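Local coordinates for hydrolase family protein (Deinococcus radiodurans R1, PDB 3CNH) that is a predicted hydrolase of the haloacid dehalogenase-like superfamily, probably acting as a phosphatase, at residues 107-112 with 132-137. Sequence-based numbering, arbitrary orientation. Where two conformers were deposited one is given.
Sequences LNNEGR and FTSSAL. With PO4 (phosphate ion), chain D.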
loop_
_atom_site.group_PDB
_atom_site.type_symbol
_atom_site.label_atom_id
_atom_site.label_comp_id
_atom_site.label_asym_id
_atom_site.label_seq_id
_atom_site.Cartn_x
_atom_site.Cartn_y
_atom_site.Cartn_z
ATOM N N LEU A 107 -5.828 2.464 -2.796
ATOM C CA LEU A 107 -5.765 3.564 -1.812
ATOM C C LEU A 107 -4.740 3.064 -0.805
ATOM O O LEU A 107 -5.035 2.205 0.024
ATOM C CB LEU A 107 -7.127 3.864 -1.179
ATOM C CG LEU A 107 -7.141 5.130 -0.333
ATOM C CD1 LEU A 107 -6.993 6.386 -1.222
ATOM C CD2 LEU A 107 -8.396 5.288 0.529
ATOM N N ASN A 108 -3.506 3.509 -0.982
ATOM C CA ASN A 108 -2.382 2.866 -0.301
ATOM C C ASN A 108 -1.242 3.775 -0.026
ATOM O O ASN A 108 -1.103 4.835 -0.648
ATOM C CB ASN A 108 -1.856 1.692 -1.160
ATOM C CG ASN A 108 -1.116 2.153 -2.423
ATOM O OD1 ASN A 108 -1.681 2.823 -3.294
ATOM N ND2 ASN A 108 0.165 1.768 -2.531
ATOM N N ASN A 109 -0.497 3.389 0.998
ATOM C CA ASN A 109 0.715 4.121 1.401
ATOM C C ASN A 109 1.968 3.430 0.893
ATOM O O ASN A 109 2.249 2.281 1.226
ATOM C CB ASN A 109 0.831 4.196 2.919
ATOM C CG ASN A 109 -0.309 4.979 3.590
ATOM O OD1 ASN A 109 -1.087 5.702 2.928
ATOM N ND2 ASN A 109 -0.362 4.891 4.948
ATOM N N GLU A 110 2.766 4.177 0.145
ATOM C CA GLU A 110 3.978 3.615 -0.434
ATOM C C GLU A 110 4.776 4.680 -1.128
ATOM O O GLU A 110 4.219 5.577 -1.742
ATOM C CB GLU A 110 3.654 2.570 -1.494
ATOM C CG GLU A 110 4.792 1.583 -1.797
ATOM C CD GLU A 110 5.006 0.612 -0.644
ATOM O OE1 GLU A 110 4.127 -0.229 -0.425
ATOM O OE2 GLU A 110 6.044 0.700 0.046
ATOM N N GLY A 111 6.094 4.609 -0.942
ATOM C CA GLY A 111 6.995 5.446 -1.703
ATOM C C GLY A 111 6.814 5.178 -3.193
ATOM O O GLY A 111 6.431 4.093 -3.623
ATOM N N ARG A 112 7.141 6.184 -3.988
ATOM C CA ARG A 112 6.926 6.113 -5.442
ATOM C C ARG A 112 7.645 4.958 -6.130
ATOM O O ARG A 112 7.057 4.224 -6.923
ATOM C CB ARG A 112 7.346 7.437 -6.107
ATOM C CG ARG A 112 7.164 7.493 -7.619
ATOM C CD ARG A 112 7.812 8.785 -8.148
ATOM N NE ARG A 112 8.037 8.794 -9.594
ATOM C CZ ARG A 112 7.092 8.938 -10.518
ATOM N NH1 ARG A 112 5.814 9.016 -10.183
ATOM N NH2 ARG A 112 7.427 8.953 -11.802
ATOM N N PHE A 132 -4.377 5.590 -6.001
ATOM C CA PHE A 132 -4.437 6.749 -5.093
ATOM C C PHE A 132 -3.459 6.475 -3.965
ATOM O O PHE A 132 -3.803 6.035 -2.878
ATOM C CB PHE A 132 -5.874 6.980 -4.616
ATOM C CG PHE A 132 -6.853 7.122 -5.750
ATOM C CD1 PHE A 132 -6.564 7.882 -6.851
ATOM C CD2 PHE A 132 -8.074 6.484 -5.688
ATOM C CE1 PHE A 132 -7.483 7.999 -7.916
ATOM C CE2 PHE A 132 -9.013 6.619 -6.748
ATOM C CZ PHE A 132 -8.697 7.353 -7.864
ATOM N N THR A 133 -2.213 6.729 -4.312
ATOM C CA THR A 133 -1.066 6.392 -3.487
ATOM C C THR A 133 -0.514 7.608 -2.756
ATOM O O THR A 133 -0.442 8.714 -3.305
ATOM C CB THR A 133 0.023 5.762 -4.328
ATOM O OG1 THR A 133 -0.505 4.643 -5.067
ATOM C CG2 THR A 133 1.212 5.331 -3.448
ATOM N N SER A 134 -0.090 7.376 -1.524
ATOM C CA SER A 134 0.396 8.474 -0.670
ATOM C C SER A 134 1.462 9.351 -1.296
ATOM O O SER A 134 1.471 10.561 -1.119
ATOM C CB SER A 134 0.943 7.935 0.661
ATOM O OG SER A 134 1.973 6.978 0.431
ATOM N N SER A 135 2.377 8.707 -1.995
ATOM C CA SER A 135 3.550 9.400 -2.585
ATOM C C SER A 135 3.161 10.255 -3.775
ATOM O O SER A 135 3.888 11.153 -4.174
ATOM C CB SER A 135 4.664 8.417 -2.897
ATOM O OG SER A 135 4.216 7.365 -3.739
ATOM N N ALA A 136 2.000 9.962 -4.341
ATOM C CA ALA A 136 1.470 10.784 -5.427
ATOM C C ALA A 136 0.623 11.954 -4.925
ATOM O O ALA A 136 0.626 13.022 -5.508
ATOM C CB ALA A 136 0.636 9.914 -6.395
ATOM N N LEU A 137 -0.121 11.706 -3.845
ATOM C CA LEU A 137 -1.142 12.631 -3.346
ATOM C C LEU A 137 -0.733 13.509 -2.193
ATOM O O LEU A 137 -1.389 14.511 -1.902
ATOM C CB LEU A 137 -2.395 11.851 -2.958
ATOM C CG LEU A 137 -3.045 11.176 -4.181
ATOM C CD1 LEU A 137 -4.227 10.284 -3.755
ATOM C CD2 LEU A 137 -3.506 12.157 -5.260
HETATM P P PO4 D . -0.259 -0.072 2.049
HETATM O O1 PO4 D . -1.112 1.084 2.309
HETATM O O2 PO4 D . -0.608 -1.198 3.030
HETATM O O3 PO4 D . -0.170 -0.539 0.588
HETATM O O4 PO4 D . 1.196 0.201 2.430
#
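Asn108 pairs in parallel with Thr133 through backbone bonds to the residues flanking it: Asn108 N donates to Phe132 O (3.2 Å) and Ser134 N to Asn108 O (2.9 Å). Past the strand ends, serine hydroxyls continue the pairing. Ser134 OG accepts from Glu110 N at 2.9 Å, the bond somewhat bent (157°). One residue on, Ser135 OG donates to Glu110 O, 2.7 Å away and in the carbonyl plane. Ser135 OG sits between its own backbone N and carbonyl carbon (chi1 55°), which turns it back to the loop from the first turn of helix 134-137.

Among the side chains, Thr133 OG1 donates to Asn108 OD1 (2.8 Å), lying tilted 21° from the amide plane. Ser106 OG also bonds OD1 and Asn115 OD1 takes ND2, which holds the amide at both ends and is consistent with its modelled orientation. On the other face of the sheet, Leu107 CD1 packs against Phe132 CB at 3.6 Å.

Asn108 ends strand 103-108 of the Rossmann-like HAD core, probably where many relatives carry the phosphate-binding Ser or Thr of motif II; its side chain lies about 7 Å from the sodium ion bound at Asp10, Gly12 and Asp166. The next backbone N-H, Asn109 N, donates almost linearly to O1 of a phosphate ion (2.7 Å), probably from the crystallisation liquor, which Gly12 N and Lys141 NZ also hold. Ser134 OG is joined to Glu51 O as well. The two strand ends belong to the beta-alpha-beta unit of strand 103-108, helix 112-122 and edge strand 131-133, with Leu107 and Phe132 covered by helix 144-154.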